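Local coordinates for protein Exo-alpha-sialidase (Clostridium perfringens, PDB 2VO8) that is a family 33 glycoside hydrolase, an exo-alpha-sialidase, whose cohesin module modelled here probably binds a partner dockerin with high affinity to build toxin complexes, at residues E53-N58 against E110-T115. Sequence-based numbering, arbitrary orientation.
Sequences EAFILN and EVLGLT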
loop_
_atom_site.group_PDB
_atom_site.type_symbol
_atom_site.label_atom_id
_atom_site.label_comp_id
_atom_site.label_asym_id
_atom_site.label_seq_id
_atom_site.Cartn_x
_atom_site.Cartn_y
_atom_site.Cartn_z
ATOM N N GLU A 53 12.678 11.957 -3.567
ATOM C CA GLU A 53 13.926 12.625 -3.091
ATOM C C GLU A 53 14.338 12.145 -1.693
ATOM O O GLU A 53 15.537 12.110 -1.345
ATOM C CB GLU A 53 13.774 14.156 -3.064
ATOM C CG GLU A 53 13.475 14.767 -4.404
ATOM C CD GLU A 53 13.508 16.288 -4.370
ATOM O OE1 GLU A 53 13.245 16.872 -3.310
ATOM O OE2 GLU A 53 13.807 16.878 -5.431
ATOM N N ALA A 54 13.355 11.756 -0.890
ATOM C CA ALA A 54 13.594 11.429 0.498
ATOM C C ALA A 54 13.796 9.942 0.801
ATOM O O ALA A 54 14.369 9.627 1.839
ATOM C CB ALA A 54 12.508 11.982 1.360
ATOM N N PHE A 55 13.282 9.067 -0.063
ATOM C CA PHE A 55 13.296 7.610 0.078
ATOM C C PHE A 55 13.830 6.896 -1.143
ATOM O O PHE A 55 13.619 7.316 -2.227
ATOM C CB PHE A 55 11.913 7.026 0.370
ATOM C CG PHE A 55 11.197 7.671 1.498
ATOM C CD1 PHE A 55 11.342 7.215 2.747
ATOM C CD2 PHE A 55 10.355 8.740 1.282
ATOM C CE1 PHE A 55 10.690 7.778 3.754
ATOM C CE2 PHE A 55 9.711 9.297 2.276
ATOM C CZ PHE A 55 9.891 8.836 3.526
ATOM N N ILE A 56 14.470 5.770 -0.873
ATOM C CA ILE A 56 14.820 4.735 -1.838
ATOM C C ILE A 56 13.736 3.583 -1.797
ATOM O O ILE A 56 13.576 3.051 -0.753
ATOM C CB ILE A 56 16.225 4.138 -1.421
ATOM C CG1 ILE A 56 17.304 5.221 -1.380
ATOM C CG2 ILE A 56 16.626 3.027 -2.250
ATOM C CD1 ILE A 56 18.462 4.927 -0.499
ATOM N N LEU A 57 13.084 3.253 -2.940
ATOM C CA LEU A 57 12.201 2.094 -2.971
ATOM C C LEU A 57 12.996 0.799 -3.106
ATOM O O LEU A 57 13.667 0.574 -4.113
ATOM C CB LEU A 57 11.196 2.216 -4.118
ATOM C CG LEU A 57 10.206 1.061 -4.279
ATOM C CD1 LEU A 57 9.288 0.968 -3.070
ATOM C CD2 LEU A 57 9.401 1.218 -5.559
ATOM N N ASN A 58 12.914 -0.048 -2.086
ATOM C CA ASN A 58 13.727 -1.273 -2.032
ATOM C C ASN A 58 13.080 -2.473 -2.662
ATOM O O ASN A 58 13.634 -3.047 -3.602
ATOM C CB ASN A 58 14.117 -1.634 -0.608
ATOM C CG ASN A 58 14.944 -0.573 0.043
ATOM O OD1 ASN A 58 14.740 -0.218 1.225
ATOM N ND2 ASN A 58 15.877 -0.032 -0.732
ATOM N N GLU A 110 7.122 13.664 6.038
ATOM C CA GLU A 110 6.850 13.164 4.703
ATOM C C GLU A 110 5.565 12.307 4.677
ATOM O O GLU A 110 5.253 11.661 5.644
ATOM C CB GLU A 110 7.985 12.285 4.193
ATOM C CG GLU A 110 9.360 13.015 4.187
ATOM C CD GLU A 110 9.408 14.116 3.129
ATOM O OE1 GLU A 110 8.735 13.999 2.077
ATOM O OE2 GLU A 110 10.136 15.102 3.340
ATOM N N VAL A 111 4.893 12.317 3.553
ATOM C CA VAL A 111 3.608 11.601 3.407
ATOM C C VAL A 111 3.761 10.405 2.473
ATOM O O VAL A 111 4.169 10.560 1.317
ATOM C CB VAL A 111 2.508 12.539 2.920
ATOM C CG1 VAL A 111 1.174 11.786 2.724
ATOM C CG2 VAL A 111 2.384 13.765 3.905
ATOM N N LEU A 112 3.404 9.224 3.003
ATOM C CA LEU A 112 3.222 8.006 2.237
ATOM C C LEU A 112 1.703 7.838 1.991
ATOM O O LEU A 112 0.953 7.733 2.954
ATOM C CB LEU A 112 3.795 6.843 2.995
ATOM C CG LEU A 112 5.252 7.075 3.485
ATOM C CD1 LEU A 112 5.698 5.964 4.357
ATOM C CD2 LEU A 112 6.161 7.361 2.228
ATOM N N GLY A 113 1.313 7.936 0.728
ATOM C CA GLY A 113 -0.088 8.018 0.298
ATOM C C GLY A 113 -0.564 6.916 -0.631
ATOM O O GLY A 113 0.194 6.346 -1.395
ATOM N N LEU A 114 -1.860 6.658 -0.574
ATOM C CA LEU A 114 -2.514 5.807 -1.551
ATOM C C LEU A 114 -3.494 6.703 -2.288
ATOM O O LEU A 114 -4.526 7.126 -1.697
ATOM C CB LEU A 114 -3.179 4.606 -0.846
ATOM C CG LEU A 114 -2.326 3.593 -0.061
ATOM C CD1 LEU A 114 -3.122 2.516 0.786
ATOM C CD2 LEU A 114 -1.324 2.800 -0.987
ATOM N N THR A 115 -3.179 7.034 -3.540
ATOM C CA THR A 115 -3.998 7.982 -4.300
ATOM C C THR A 115 -5.027 7.303 -5.219
ATOM O O THR A 115 -5.872 7.969 -5.813
ATOM C CB THR A 115 -3.115 8.947 -5.119
ATOM O OG1 THR A 115 -2.206 8.191 -5.933
ATOM C CG2 THR A 115 -2.324 9.845 -4.206
#
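Glu110 reaches across to both Phe55 and Ala54, using a different part of its side chain for each. Its CB sits at the edge of the Phe55 ring, near the ring plane, 3.9 Å from Phe55 CE2, with Phe55 CZ almost as near. Beyond CB the chain bends (chi2 -69°), which carries the carboxylate past the ring to Ala54; Glu110 CD lies 4.2 Å from Ala54 CB. Phe55 and Glu110 run alongside one another, pointing opposite ways, and the carboxylate plane stands 76° from that of the ring. No hydrogen bond joins 53-58 to 110-115, yet the carboxylate is gripped at both oxygens: OE2 bonds to Ser107 OG and OE1 to Asn51 ND2, the latter just ahead of the 53-58 segment. Those two bonds fix the rotation of the acid group while its aliphatic part packs on the aromatic ring. Two residues on, Leu112 sends its CD2 methyl obliquely to the same ring corner, 4.0 Å from Phe55 CE2. Phe55 CG is anti to its own carbonyl carbon (chi1 -51°), which directs the ring off the 55-62 strand toward 110-115, its CE2 rim meeting both Glu110 and Leu112. Tyr50, Leu101 and Ile138 also touch Phe55. Backbone pairing goes to other partners: 53-58 bonds to strand 95-103 and the neighbouring Lys104, 110-115 to strand 126-139. Between the segments, Phe55 and Leu112 give the apolar part and Glu110 adds its aliphatic carbons at the core's edge, near one end of the beta-sandwich characteristic of cohesin modules.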